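Local coordinates for phosphoglycerate kinase (Coxiella burnetii, PDB 4NG4), which catalyses the reversible transfer of a phosphoryl group between ATP and (2R)-3-phosphoglycerate, a step of glycolysis, at residues 29-33 with 151-155; 68-72 with 82-86; 180-184 with 374-378. All coordinates share one frame; numbering follows the deposited sequence.

Contact 1: residues 29-33 with 151-155; sequences IREDL and AFATA
The carbonyl oxygen of Ala151 is gripped twice by Thr154, whose hydroxyl OG1 lies 2.6 Å from Ala151 O and whose backbone N lies 2.9 Å from Ala151 O. The hydroxyl meets a lone pair in the carbonyl plane, with a C=O...OG1 angle of 140°. Thr154 has OG1 between its backbone N and carbonyl carbon (chi1 69°), which turns the hydroxyl back on the bend, while CG2 reaches across to Arg30, 4.1 Å from Arg30 NH2. Thr154 OG1 also sits over one face of the Arg30 guanidinium, the two side chains approaching from opposite directions. The methyl of Ala151 packs against the stem of the same arginine, Arg30 CG to Ala151 CB 4.0 Å, and touches the backbone beyond, with Glu31 C and Ala151 CB also 4.0 Å apart. Bent at chi2 (74°), Arg30 folds up beside the loop. Ser161 is its main partner, at NE; NH1 bonds to His70 ND1 and weakly to Glu31 O, bonds that together restrain the guanidinium. Asp32 lies near Ala153, its OD1 in a weak bond to Asn34 N and a long, weak ion pair with Arg47. These contacts join strand 26-31 to the loop after its parallel neighbour 146-149, on the carboxyl-end side of the parallel alpha/beta sheet, where Asp32 and Leu33 are predicted to bind substrate.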
ATOM      1  N   ILE A  29      -5.640 -13.760  15.977  1.00 40.35           N
ATOM      2  CA  ILE A  29      -5.071 -13.304  14.710  1.00 38.74           C
ATOM      3  C   ILE A  29      -5.858 -12.118  14.153  1.00 35.40           C
ATOM      4  O   ILE A  29      -7.015 -12.265  13.779  1.00 34.24           O
ATOM      5  CB  ILE A  29      -5.081 -14.429  13.656  1.00 40.23           C
ATOM      6  CG1 ILE A  29      -4.362 -15.668  14.182  1.00 43.52           C
ATOM      7  CG2 ILE A  29      -4.424 -13.970  12.361  1.00 39.38           C
ATOM      8  CD1 ILE A  29      -4.555 -16.868  13.286  1.00 44.82           C
ATOM      9  N   ARG A  30      -5.217 -10.954  14.084  1.00 34.14           N
ATOM     10  CA  ARG A  30      -5.812  -9.779  13.454  1.00 31.37           C
ATOM     11  C   ARG A  30      -5.559  -9.841  11.954  1.00 31.32           C
ATOM     12  O   ARG A  30      -4.410  -9.778  11.488  1.00 32.19           O
ATOM     13  CB  ARG A  30      -5.226  -8.491  14.036  1.00 30.67           C
ATOM     14  CG  ARG A  30      -5.793  -7.181  13.426  1.00 28.55           C
ATOM     15  CD  ARG A  30      -7.181  -6.878  13.904  1.00 27.54           C
ATOM     16  NE  ARG A  30      -7.593  -5.508  13.606  1.00 25.40           N
ATOM     17  CZ  ARG A  30      -8.085  -5.090  12.440  1.00 24.06           C
ATOM     18  NH1 ARG A  30      -8.226  -5.923  11.421  1.00 24.99           N
ATOM     19  NH2 ARG A  30      -8.413  -3.815  12.288  1.00 22.96           N
ATOM     20  N   GLU A  31      -6.645  -9.935  11.199  1.00 30.46           N
ATOM     21  CA  GLU A  31      -6.583 -10.004   9.749  1.00 30.79           C
ATOM     22  C   GLU A  31      -7.364  -8.836   9.119  1.00 28.61           C
ATOM     23  O   GLU A  31      -8.131  -8.145   9.792  1.00 26.74           O
ATOM     24  CB  GLU A  31      -7.159 -11.334   9.275  1.00 32.71           C
ATOM     25  CG  GLU A  31      -6.442 -12.570   9.816  1.00 35.72           C
ATOM     26  CD  GLU A  31      -5.193 -12.930   9.043  1.00 38.80           C
ATOM     27  OE1 GLU A  31      -4.914 -12.274   8.025  1.00 37.85           O
ATOM     28  OE2 GLU A  31      -4.488 -13.889   9.459  1.00 42.76           O
ATOM     29  N   ASP A  32      -7.116  -8.618   7.827  1.00 29.11           N
ATOM     30  CA  ASP A  32      -7.826  -7.645   7.001  1.00 27.92           C
ATOM     31  C   ASP A  32      -8.763  -8.458   6.115  1.00 28.76           C
ATOM     32  O   ASP A  32      -8.415  -8.868   5.025  1.00 30.88           O
ATOM     33  CB  ASP A  32      -6.837  -6.805   6.182  1.00 28.37           C
ATOM     34  CG  ASP A  32      -7.517  -5.733   5.324  1.00 29.64           C
ATOM     35  OD1 ASP A  32      -8.759  -5.579   5.356  1.00 29.58           O
ATOM     36  OD2 ASP A  32      -6.800  -5.016   4.590  1.00 33.23           O
ATOM     37  N   LEU A  33      -9.950  -8.715   6.636  1.00 28.15           N
ATOM     38  CA  LEU A  33     -11.019  -9.414   5.911  1.00 29.23           C
ATOM     39  C   LEU A  33     -12.097  -8.420   5.452  1.00 27.98           C
ATOM     40  O   LEU A  33     -13.227  -8.813   5.214  1.00 28.52           O
ATOM     41  CB  LEU A  33     -11.636 -10.480   6.828  1.00 29.83           C
ATOM     42  CG  LEU A  33     -10.624 -11.325   7.619  1.00 30.94           C
ATOM     43  CD1 LEU A  33     -11.328 -12.452   8.387  1.00 31.80           C
ATOM     44  CD2 LEU A  33      -9.530 -11.887   6.709  1.00 32.05           C
ATOM     45  N   ALA A 151      -1.964  -7.977   9.801  1.00 33.18           N
ATOM     46  CA  ALA A 151      -2.794  -7.007   9.060  1.00 31.39           C
ATOM     47  C   ALA A 151      -2.075  -5.686   8.673  1.00 31.57           C
ATOM     48  O   ALA A 151      -2.423  -4.597   9.168  1.00 30.04           O
ATOM     49  CB  ALA A 151      -4.049  -6.707   9.868  1.00 29.34           C
ATOM     50  N   PHE A 152      -1.097  -5.783   7.766  1.00 33.33           N
ATOM     51  CA  PHE A 152      -0.301  -4.617   7.355  1.00 33.96           C
ATOM     52  C   PHE A 152      -1.147  -3.451   6.815  1.00 32.60           C
ATOM     53  O   PHE A 152      -0.805  -2.283   7.037  1.00 33.12           O
ATOM     54  CB  PHE A 152       0.757  -5.016   6.315  1.00 36.55           C
ATOM     55  CG  PHE A 152       1.695  -3.891   5.929  1.00 37.55           C
ATOM     56  CD1 PHE A 152       2.851  -3.651   6.662  1.00 39.29           C
ATOM     57  CD2 PHE A 152       1.426  -3.082   4.841  1.00 36.98           C
ATOM     58  CE1 PHE A 152       3.719  -2.620   6.321  1.00 40.45           C
ATOM     59  CE2 PHE A 152       2.290  -2.058   4.494  1.00 38.97           C
ATOM     60  CZ  PHE A 152       3.437  -1.825   5.238  1.00 40.34           C
ATOM     61  N   ALA A 153      -2.233  -3.746   6.104  1.00 31.24           N
ATOM     62  CA  ALA A 153      -3.115  -2.684   5.592  1.00 29.90           C
ATOM     63  C   ALA A 153      -3.752  -1.822   6.692  1.00 27.91           C
ATOM     64  O   ALA A 153      -4.313  -0.765   6.403  1.00 27.34           O
ATOM     65  CB  ALA A 153      -4.201  -3.271   4.714  1.00 29.65           C
ATOM     66  N   THR A 154      -3.659  -2.278   7.939  1.00 27.31           N
ATOM     67  CA  THR A 154      -4.206  -1.574   9.098  1.00 25.94           C
ATOM     68  C   THR A 154      -3.118  -1.018  10.041  1.00 27.20           C
ATOM     69  O   THR A 154      -3.422  -0.183  10.905  1.00 26.79           O
ATOM     70  CB  THR A 154      -5.153  -2.525   9.896  1.00 24.79           C
ATOM     71  OG1 THR A 154      -4.400  -3.568  10.532  1.00 25.93           O
ATOM     72  CG2 THR A 154      -6.164  -3.176   8.970  1.00 24.10           C
ATOM     73  N   ALA A 155      -1.870  -1.467   9.863  1.00 28.71           N
ATOM     74  CA  ALA A 155      -0.769  -1.179  10.794  1.00 30.71           C
ATOM     75  C   ALA A 155      -0.380   0.286  10.955  1.00 31.65           C
ATOM     76  O   ALA A 155       0.341   0.626  11.916  1.00 32.77           O
ATOM     77  CB  ALA A 155       0.473  -1.960  10.390  1.00 33.08           C
TER

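Contact 2: residues 68-72 with 82-86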
ATOM      1  N   LEU A  68      -9.701 -12.090  14.118  1.00 32.85           N
ATOM      2  CA  LEU A  68     -10.112 -10.719  14.405  1.00 30.67           C
ATOM      3  C   LEU A  68     -10.047  -9.862  13.127  1.00 28.48           C
ATOM      4  O   LEU A  68      -9.096  -9.974  12.361  1.00 28.96           O
ATOM      5  CB  LEU A  68      -9.194 -10.158  15.487  1.00 30.98           C
ATOM      6  CG  LEU A  68      -9.797  -9.220  16.520  1.00 30.89           C
ATOM      7  CD1 LEU A  68     -10.963  -9.862  17.308  1.00 31.45           C
ATOM      8  CD2 LEU A  68      -8.677  -8.767  17.435  1.00 32.83           C
ATOM      9  N   SER A  69     -11.068  -9.050  12.872  1.00 26.75           N
ATOM     10  CA  SER A  69     -11.066  -8.192  11.682  1.00 25.63           C
ATOM     11  C   SER A  69     -12.015  -7.004  11.757  1.00 24.21           C
ATOM     12  O   SER A  69     -12.918  -6.952  12.589  1.00 24.17           O
ATOM     13  CB  SER A  69     -11.399  -8.976  10.411  1.00 26.53           C
ATOM     14  OG  SER A  69     -11.112  -8.191   9.264  1.00 25.48           O
ATOM     15  N   HIS A  70     -11.776  -6.039  10.874  1.00 23.13           N
ATOM     16  CA  HIS A  70     -12.657  -4.901  10.754  1.00 22.40           C
ATOM     17  C   HIS A  70     -13.533  -5.125   9.530  1.00 22.45           C
ATOM     18  O   HIS A  70     -13.301  -6.061   8.772  1.00 23.58           O
ATOM     19  CB  HIS A  70     -11.868  -3.585  10.690  1.00 21.68           C
ATOM     20  CG  HIS A  70     -11.037  -3.430   9.458  1.00 22.83           C
ATOM     21  ND1 HIS A  70      -9.845  -4.094   9.276  1.00 23.89           N
ATOM     22  CD2 HIS A  70     -11.227  -2.680   8.345  1.00 23.30           C
ATOM     23  CE1 HIS A  70      -9.331  -3.758   8.106  1.00 24.52           C
ATOM     24  NE2 HIS A  70     -10.155  -2.908   7.518  1.00 24.61           N
ATOM     25  N   LEU A  71     -14.567  -4.297   9.374  1.00 21.98           N
ATOM     26  CA  LEU A  71     -15.417  -4.314   8.177  1.00 22.46           C
ATOM     27  C   LEU A  71     -16.116  -2.976   8.073  1.00 21.60           C
ATOM     28  O   LEU A  71     -16.847  -2.587   8.969  1.00 21.65           O
ATOM     29  CB  LEU A  71     -16.445  -5.438   8.248  1.00 23.74           C
ATOM     30  CG  LEU A  71     -17.169  -5.816   6.954  1.00 25.69           C
ATOM     31  CD1 LEU A  71     -18.186  -6.926   7.221  1.00 27.63           C
ATOM     32  CD2 LEU A  71     -17.869  -4.637   6.355  1.00 27.40           C
ATOM     33  N   GLY A  72     -15.872  -2.266   6.987  1.00 21.45           N
ATOM     34  CA  GLY A  72     -16.446  -0.950   6.797  1.00 21.68           C
ATOM     35  C   GLY A  72     -16.120   0.051   7.900  1.00 20.86           C
ATOM     36  O   GLY A  72     -15.086  -0.043   8.574  1.00 20.09           O
ATOM     37  N   GLU A  82     -25.419  -4.704   8.264  1.00 33.41           N
ATOM     38  CA  GLU A  82     -24.657  -4.113   7.162  1.00 32.72           C
ATOM     39  C   GLU A  82     -23.126  -4.216   7.364  1.00 30.21           C
ATOM     40  O   GLU A  82     -22.379  -4.344   6.404  1.00 30.21           O
ATOM     41  CB  GLU A  82     -25.077  -2.640   7.007  1.00 32.77           C
ATOM     42  CG  GLU A  82     -24.738  -2.007   5.683  1.00 33.99           C
ATOM     43  CD  GLU A  82     -25.399  -0.640   5.512  1.00 36.43           C
ATOM     44  OE1 GLU A  82     -26.300  -0.512   4.649  1.00 39.64           O
ATOM     45  OE2 GLU A  82     -25.030   0.306   6.250  1.00 36.52           O
ATOM     46  N   PHE A  83     -22.671  -4.165   8.607  1.00 28.60           N
ATOM     47  CA  PHE A  83     -21.257  -4.266   8.910  1.00 26.74           C
ATOM     48  C   PHE A  83     -20.975  -5.499   9.772  1.00 26.73           C
ATOM     49  O   PHE A  83     -20.093  -5.494  10.629  1.00 25.55           O
ATOM     50  CB  PHE A  83     -20.787  -2.991   9.624  1.00 25.63           C
ATOM     51  CG  PHE A  83     -21.136  -1.710   8.890  1.00 26.37           C
ATOM     52  CD1 PHE A  83     -20.397  -1.307   7.778  1.00 25.49           C
ATOM     53  CD2 PHE A  83     -22.190  -0.901   9.317  1.00 26.94           C
ATOM     54  CE1 PHE A  83     -20.711  -0.133   7.098  1.00 25.79           C
ATOM     55  CE2 PHE A  83     -22.501   0.283   8.634  1.00 26.89           C
ATOM     56  CZ  PHE A  83     -21.765   0.660   7.533  1.00 26.09           C
ATOM     57  N   SER A  84     -21.718  -6.566   9.529  1.00 28.51           N
ATOM     58  CA  SER A  84     -21.491  -7.822  10.223  1.00 29.61           C
ATOM     59  C   SER A  84     -20.504  -8.695   9.434  1.00 29.96           C
ATOM     60  O   SER A  84     -20.598  -8.793   8.215  1.00 31.15           O
ATOM     61  CB  SER A  84     -22.822  -8.561  10.407  1.00 32.11           C
ATOM     62  OG  SER A  84     -22.685  -9.673  11.281  1.00 33.62           O
ATOM     63  N   LEU A  85     -19.569  -9.341  10.124  1.00 29.47           N
ATOM     64  CA  LEU A  85     -18.678 -10.304   9.486  1.00 30.31           C
ATOM     65  C   LEU A  85     -19.357 -11.668   9.207  1.00 33.55           C
ATOM     66  O   LEU A  85     -18.683 -12.677   8.980  1.00 34.83           O
ATOM     67  CB  LEU A  85     -17.422 -10.503  10.349  1.00 29.47           C
ATOM     68  CG  LEU A  85     -16.362  -9.409  10.279  1.00 27.27           C
ATOM     69  CD1 LEU A  85     -15.263  -9.624  11.320  1.00 26.24           C
ATOM     70  CD2 LEU A  85     -15.776  -9.336   8.876  1.00 25.77           C
ATOM     71  N   ALA A  86     -20.686 -11.701   9.211  1.00 35.20           N
ATOM     72  CA  ALA A  86     -21.440 -12.945   8.998  1.00 38.68           C
ATOM     73  C   ALA A  86     -21.124 -13.592   7.646  1.00 40.49           C
ATOM     74  O   ALA A  86     -20.707 -14.747   7.615  1.00 42.60           O
ATOM     75  CB  ALA A  86     -22.973 -12.700   9.155  1.00 39.87           C
TER
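Leu71 and Phe83 mark the closest approach, CA atoms 5.9 Å apart, between the end of strand 64-69 with its following loop and a bent loop running roughly antiparallel to it, with side chains rather than mutual hydrogen bonds filling the gap. A positive phi of 57° at Gly72 turns the first chain, and Gly72 CA comes to 4.1 Å from Phe83 CD1, meeting the ring obliquely. Leu71 makes the largest share of the contact. With CG anti to the backbone N (chi1 -165°), it reaches straight over to the other chain and its two methyls divide the work: Leu71 CD1 packs on Leu85 CD2 at 3.8 Å and on the carbonyl of Ser84, while Leu71 CD2 approaches Phe83 CD1 at 4.4 Å. Leu85, the N-cap residue of helix 86-94, bends its end toward the strand. Its other methyl lies alongside the strand end, Leu85 CD1 to Ser69 CB being 4.0 Å. Polar groups around this apolar seam find partners outside it: Asn122 ND2 binds both Leu71 O and Phe83 O and thus clamps the two chains, and Glu121 takes Ser84 OG and Leu85 N. Ser69 OG bonds back to Leu33 N and Glu31 O. This is a strand-loop-helix connection of the parallel alpha/beta sheet, next to the His70-Leu71-Gly72-Arg73 loop, predicted to bind substrate.

Contact 3: residues 180-184 with 374-378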
ATOM      1  N   SER A 180       5.482 -11.160   4.621  1.00 50.60           N
ATOM      2  CA  SER A 180       5.741 -11.044   3.190  1.00 49.08           C
ATOM      3  C   SER A 180       5.854  -9.581   2.808  1.00 46.28           C
ATOM      4  O   SER A 180       6.837  -9.168   2.184  1.00 44.95           O
ATOM      5  CB  SER A 180       4.642 -11.715   2.363  1.00 49.71           C
ATOM      6  OG  SER A 180       4.443 -13.054   2.789  1.00 53.12           O
ATOM      7  N   GLU A 181       4.850  -8.801   3.207  1.00 45.58           N
ATOM      8  CA  GLU A 181       4.808  -7.381   2.885  1.00 43.03           C
ATOM      9  C   GLU A 181       6.034  -6.647   3.430  1.00 42.43           C
ATOM     10  O   GLU A 181       6.638  -5.857   2.718  1.00 41.11           O
ATOM     11  CB  GLU A 181       3.523  -6.734   3.401  1.00 42.74           C
ATOM     12  CG  GLU A 181       3.310  -5.298   2.889  1.00 40.47           C
ATOM     13  CD  GLU A 181       2.340  -5.177   1.715  1.00 38.75           C
ATOM     14  OE1 GLU A 181       1.731  -6.179   1.293  1.00 39.09           O
ATOM     15  OE2 GLU A 181       2.175  -4.051   1.228  1.00 36.22           O
ATOM     16  N   VAL A 182       6.415  -6.892   4.677  1.00 44.10           N
ATOM     17  CA  VAL A 182       7.593  -6.217   5.213  1.00 43.98           C
ATOM     18  C   VAL A 182       8.848  -6.671   4.464  1.00 43.96           C
ATOM     19  O   VAL A 182       9.674  -5.848   4.085  1.00 42.48           O
ATOM     20  CB  VAL A 182       7.781  -6.416   6.734  1.00 46.39           C
ATOM     21  CG1 VAL A 182       8.099  -7.865   7.062  1.00 49.01           C
ATOM     22  CG2 VAL A 182       8.885  -5.512   7.249  1.00 45.87           C
ATOM     23  N   GLU A 183       8.976  -7.974   4.231  1.00 45.83           N
ATOM     24  CA  GLU A 183      10.138  -8.513   3.518  1.00 46.24           C
ATOM     25  C   GLU A 183      10.329  -7.802   2.184  1.00 43.71           C
ATOM     26  O   GLU A 183      11.423  -7.341   1.887  1.00 43.05           O
ATOM     27  CB  GLU A 183      10.000 -10.022   3.282  1.00 48.45           C
ATOM     28  CG  GLU A 183      10.528 -10.880   4.418  1.00 52.01           C
ATOM     29  CD  GLU A 183      10.461 -12.373   4.108  1.00 55.42           C
ATOM     30  OE1 GLU A 183      11.040 -13.171   4.887  1.00 57.39           O
ATOM     31  OE2 GLU A 183       9.834 -12.743   3.085  1.00 55.86           O
ATOM     32  N   ALA A 184       9.259  -7.707   1.400  1.00 42.46           N
ATOM     33  CA  ALA A 184       9.313  -7.117   0.062  1.00 40.49           C
ATOM     34  C   ALA A 184       9.648  -5.636   0.097  1.00 38.56           C
ATOM     35  O   ALA A 184      10.584  -5.187  -0.565  1.00 37.73           O
ATOM     36  CB  ALA A 184       8.001  -7.326  -0.653  1.00 40.01           C
ATOM     37  N   TYR A 374       6.236  -7.969  -6.771  1.00 38.72           N
ATOM     38  CA  TYR A 374       5.331  -7.811  -5.635  1.00 38.57           C
ATOM     39  C   TYR A 374       4.337  -6.692  -5.868  1.00 36.92           C
ATOM     40  O   TYR A 374       4.731  -5.560  -6.140  1.00 35.15           O
ATOM     41  CB  TYR A 374       6.115  -7.535  -4.348  1.00 38.21           C
ATOM     42  CG  TYR A 374       5.259  -7.689  -3.130  1.00 38.96           C
ATOM     43  CD1 TYR A 374       4.991  -8.951  -2.613  1.00 41.21           C
ATOM     44  CD2 TYR A 374       4.674  -6.585  -2.510  1.00 37.60           C
ATOM     45  CE1 TYR A 374       4.178  -9.110  -1.497  1.00 41.95           C
ATOM     46  CE2 TYR A 374       3.857  -6.737  -1.384  1.00 38.12           C
ATOM     47  CZ  TYR A 374       3.621  -8.000  -0.890  1.00 40.47           C
ATOM     48  OH  TYR A 374       2.826  -8.177   0.209  1.00 43.37           O
ATOM     49  N   VAL A 375       3.049  -7.008  -5.750  1.00 37.70           N
ATOM     50  CA  VAL A 375       2.006  -6.000  -5.833  1.00 36.47           C
ATOM     51  C   VAL A 375       1.423  -5.789  -4.454  1.00 36.71           C
ATOM     52  O   VAL A 375       0.917  -6.731  -3.854  1.00 38.49           O
ATOM     53  CB  VAL A 375       0.882  -6.440  -6.770  1.00 37.69           C
ATOM     54  CG1 VAL A 375      -0.219  -5.380  -6.802  1.00 35.94           C
ATOM     55  CG2 VAL A 375       1.436  -6.716  -8.169  1.00 37.79           C
ATOM     56  N   SER A 376       1.499  -4.559  -3.947  1.00 34.96           N
ATOM     57  CA  SER A 376       0.866  -4.213  -2.671  1.00 35.10           C
ATOM     58  C   SER A 376      -0.564  -3.760  -2.888  1.00 34.89           C
ATOM     59  O   SER A 376      -0.830  -2.913  -3.737  1.00 33.45           O
ATOM     60  CB  SER A 376       1.629  -3.103  -1.952  1.00 33.67           C
ATOM     61  OG  SER A 376       1.001  -2.817  -0.712  1.00 34.27           O
ATOM     62  N   THR A 377      -1.473  -4.318  -2.096  1.00 36.62           N
ATOM     63  CA  THR A 377      -2.881  -3.951  -2.132  1.00 37.01           C
ATOM     64  C   THR A 377      -3.237  -3.099  -0.902  1.00 36.86           C
ATOM     65  O   THR A 377      -4.405  -2.829  -0.639  1.00 37.38           O
ATOM     66  CB  THR A 377      -3.758  -5.219  -2.215  1.00 39.50           C
ATOM     67  OG1 THR A 377      -3.407  -6.106  -1.150  1.00 41.58           O
ATOM     68  CG2 THR A 377      -3.555  -5.936  -3.544  1.00 38.83           C
ATOM     69  N   ALA A 378      -2.207  -2.631  -0.195  1.00 36.28           N
ATOM     70  CA  ALA A 378      -2.355  -1.960   1.103  1.00 37.06           C
ATOM     71  C   ALA A 378      -2.767  -0.475   1.046  1.00 36.01           C
ATOM     72  O   ALA A 378      -3.391   0.025   1.984  1.00 37.63           O
ATOM     73  CB  ALA A 378      -1.068  -2.103   1.904  1.00 36.92           C
TER
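Glu181 stretches from its helix to meet two hydroxyls of the opposing segment, one at each carboxylate oxygen. Tyr374 OH donates to Glu181 OE1 at 2.5 Å, and Ser376 OG donates to Glu181 OE2 at 2.6 Å. The two bonds differ in direction. The serine hydroxyl uses the syn lone pair of OE2, whereas the phenol comes from above the carboxylate plane; the glutamate and tyrosine side chains cross at about a right angle, their flat groups 78° apart. Seen from the ring, OE1 lies at the edge, close to its plane. Held at both oxygens, the buried carboxylate has its rotation fixed, and two hydroxyl donors would be expected to favour its charged form. One helical turn further on, Ala184 places its methyl over a face of Tyr374, Ala184 CB standing 3.9 Å from the ring centroid in a CH-pi contact 16° off the normal. Glu181 and Ala184 therefore hold the same tyrosine by edge and face.

In the next shell, Glu181 has CG anti to its backbone N (chi1 -170°) and then bends at chi2, bringing the carboxylate beside the ring. Ser376 OG also accepts from Ala378 N at 3.3 Å, an ST turn that steadies the hydroxyl, and Ala378 CB rests 3.8 Å from Glu181 OE2. Phe152, from the loop after strand 146-149 of the other sheet, packs on both Glu181 and Ala378. Helix 176-190, which links the two sheets of the kinase, thus lies against the edge strand 374-375; that strand is paired with 351-354, whose Tyr351 touches both Ala184 and Tyr374. Val375 is directed away from helix 176-190, and its side chain touches Leu360 of helix 357-365.

Contacts 1 and 2 belong to one sheet: strands 26-31 and 64-69 are neighbours, bonded through Glu31 N and Leu68 O, and His70 of contact 2 packs against Asp32 and Thr154 of contact 1. Both are buried, yet contact 1 mixes methyl packing with a guanidinium network, whereas contact 2, farther from the chain centre, is an apolar seam of leucines and phenylalanine. Contact 3 is partly buried and nearest the centre, where the linking helix meets the nucleotide-side sheet, and it alone relies on side-chain hydrogen bonds between its segments. Phe152 and Ala153 connect contact 1 to contact 3, while contact 2 stays about 9 Å from contact 3 between nearest atoms.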